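PDB 3EZY: Myo-inositol 2-dehydrogenase from Thermotoga maritima, which catalyses the NAD(+)-dependent oxidation of myo-inositol to scyllo-inosose, the 2-keto form, and so probably serves in myo-inositol breakdown. Local coordinates for residues A83-K88 with E109-A114. Residues are numbered along the deposited sequence; the frame is centred on the assembly and turned at random.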
loop_
_atom_site.group_PDB
_atom_site.type_symbol
_atom_site.label_atom_id
_atom_site.label_comp_id
_atom_site.label_asym_id
_atom_site.label_seq_id
_atom_site.Cartn_x
_atom_site.Cartn_y
_atom_site.Cartn_z
ATOM N N ALA A 83 -5.266 -43.095 25.356
ATOM C CA ALA A 83 -5.678 -44.288 24.635
ATOM C C ALA A 83 -4.850 -44.524 23.355
ATOM O O ALA A 83 -4.456 -45.664 23.059
ATOM C CB ALA A 83 -7.200 -44.188 24.289
ATOM N N CYS A 84 -4.551 -43.482 22.573
ATOM C CA CYS A 84 -3.611 -43.702 21.454
ATOM C C CYS A 84 -2.243 -44.189 21.961
ATOM O O CYS A 84 -1.603 -45.025 21.319
ATOM C CB CYS A 84 -3.393 -42.436 20.600
ATOM S SG CYS A 84 -4.864 -41.822 19.780
ATOM N N ALA A 85 -1.734 -43.623 23.047
ATOM C CA ALA A 85 -0.396 -44.050 23.498
ATOM C C ALA A 85 -0.420 -45.549 23.906
ATOM O O ALA A 85 0.454 -46.324 23.528
ATOM C CB ALA A 85 0.103 -43.183 24.655
ATOM N N LYS A 86 -1.471 -45.954 24.604
ATOM C CA LYS A 86 -1.625 -47.350 25.042
ATOM C C LYS A 86 -1.786 -48.255 23.837
ATOM O O LYS A 86 -1.370 -49.408 23.868
ATOM C CB LYS A 86 -2.813 -47.475 25.998
ATOM C CG LYS A 86 -2.713 -46.569 27.240
ATOM C CD LYS A 86 -1.590 -47.023 28.183
ATOM C CE LYS A 86 -1.661 -46.377 29.576
ATOM N NZ LYS A 86 -3.073 -46.123 30.022
ATOM N N ALA A 87 -2.356 -47.733 22.746
ATOM C CA ALA A 87 -2.456 -48.522 21.524
ATOM C C ALA A 87 -1.235 -48.400 20.618
ATOM O O ALA A 87 -1.219 -48.964 19.536
ATOM C CB ALA A 87 -3.715 -48.170 20.754
ATOM N N LYS A 88 -0.237 -47.627 21.048
ATOM C CA LYS A 88 0.986 -47.359 20.278
ATOM C C LYS A 88 0.690 -46.732 18.915
ATOM O O LYS A 88 1.272 -47.125 17.878
ATOM C CB LYS A 88 1.873 -48.608 20.143
ATOM C CG LYS A 88 3.274 -48.352 19.535
ATOM C CD LYS A 88 4.186 -49.595 19.706
ATOM C CE LYS A 88 5.537 -49.479 18.964
ATOM N NZ LYS A 88 5.443 -49.760 17.478
ATOM N N GLU A 109 3.437 -37.532 29.401
ATOM C CA GLU A 109 4.029 -38.761 29.998
ATOM C C GLU A 109 3.724 -40.071 29.253
ATOM O O GLU A 109 4.612 -40.852 28.941
ATOM C CB GLU A 109 3.491 -38.943 31.409
ATOM C CG GLU A 109 4.519 -39.407 32.422
ATOM C CD GLU A 109 4.891 -38.272 33.405
ATOM O OE1 GLU A 109 4.065 -37.323 33.526
ATOM O OE2 GLU A 109 5.985 -38.342 34.052
ATOM N N GLU A 110 2.446 -40.325 28.995
ATOM C CA GLU A 110 2.030 -41.588 28.331
ATOM C C GLU A 110 2.497 -41.728 26.889
ATOM O O GLU A 110 2.965 -42.803 26.467
ATOM C CB GLU A 110 0.520 -41.767 28.424
ATOM C CG GLU A 110 0.039 -41.694 29.849
ATOM C CD GLU A 110 0.272 -43.019 30.574
ATOM O OE1 GLU A 110 0.161 -44.058 29.907
ATOM O OE2 GLU A 110 0.590 -43.011 31.785
ATOM N N THR A 111 2.411 -40.657 26.118
ATOM C CA THR A 111 2.891 -40.754 24.755
ATOM C C THR A 111 4.402 -40.976 24.775
ATOM O O THR A 111 4.929 -41.759 23.983
ATOM C CB THR A 111 2.516 -39.493 23.889
ATOM O OG1 THR A 111 2.844 -38.304 24.595
ATOM C CG2 THR A 111 1.002 -39.458 23.595
ATOM N N LYS A 112 5.109 -40.290 25.675
ATOM C CA LYS A 112 6.565 -40.459 25.760
ATOM C C LYS A 112 6.909 -41.888 26.174
ATOM O O LYS A 112 7.773 -42.519 25.592
ATOM C CB LYS A 112 7.167 -39.451 26.748
ATOM C CG LYS A 112 8.694 -39.505 26.826
ATOM C CD LYS A 112 9.223 -38.495 27.848
ATOM C CE LYS A 112 10.753 -38.407 27.797
ATOM N NZ LYS A 112 11.460 -39.338 28.742
ATOM N N LYS A 113 6.190 -42.410 27.169
ATOM C CA LYS A 113 6.348 -43.805 27.569
ATOM C C LYS A 113 6.151 -44.720 26.363
ATOM O O LYS A 113 6.990 -45.567 26.097
ATOM C CB LYS A 113 5.326 -44.178 28.645
ATOM C CG LYS A 113 5.788 -45.253 29.609
ATOM C CD LYS A 113 6.015 -44.646 31.001
ATOM C CE LYS A 113 4.673 -44.321 31.676
ATOM N NZ LYS A 113 3.689 -45.429 31.448
ATOM N N ALA A 114 5.038 -44.560 25.641
ATOM C CA ALA A 114 4.740 -45.424 24.486
ATOM C C ALA A 114 5.672 -45.176 23.297
ATOM O O ALA A 114 5.645 -45.899 22.317
ATOM C CB ALA A 114 3.257 -45.282 24.037
#
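The carboxylate of E110 is approached by three cationic side chains, K86 from the facing helix and K113 and R106 from its own. E110 OE1 faces K86 NZ, 3.8 Å away in a long salt bridge. Bends at chi2 (-69°) and chi4 bring the K86 chain there. K86 CE comes unusually close, 3.0 Å from E110 OE1, a detail to treat with caution at the end of an exposed lysine whose chi4 (33°) is not staggered. E110 OE2 forms a salt bridge with R106, one turn earlier, and a long one with K113 NZ, 3.9 Å away. Together these charges would be expected to keep E110 ionised.

Beneath this charged group the backbones come close, with the CA atoms of A85 and T111 4.8 Å apart, a spacing that the small A85 side chain permits. A85 CB rests 3.4 Å from E110 O and also meets T111 CG2. A114 CB lies 3.8 Å from A85 CB and comes closer still, 3.0 Å, to A85 O, an oxygen that also accepts K88 N in the Schellman motif that ends its helix.

Helices 77-86 and 101-114 thus pack side by side on one face of the Rossmann domain's parallel sheet, over strand 90-94, where C84 and T111 both touch V91.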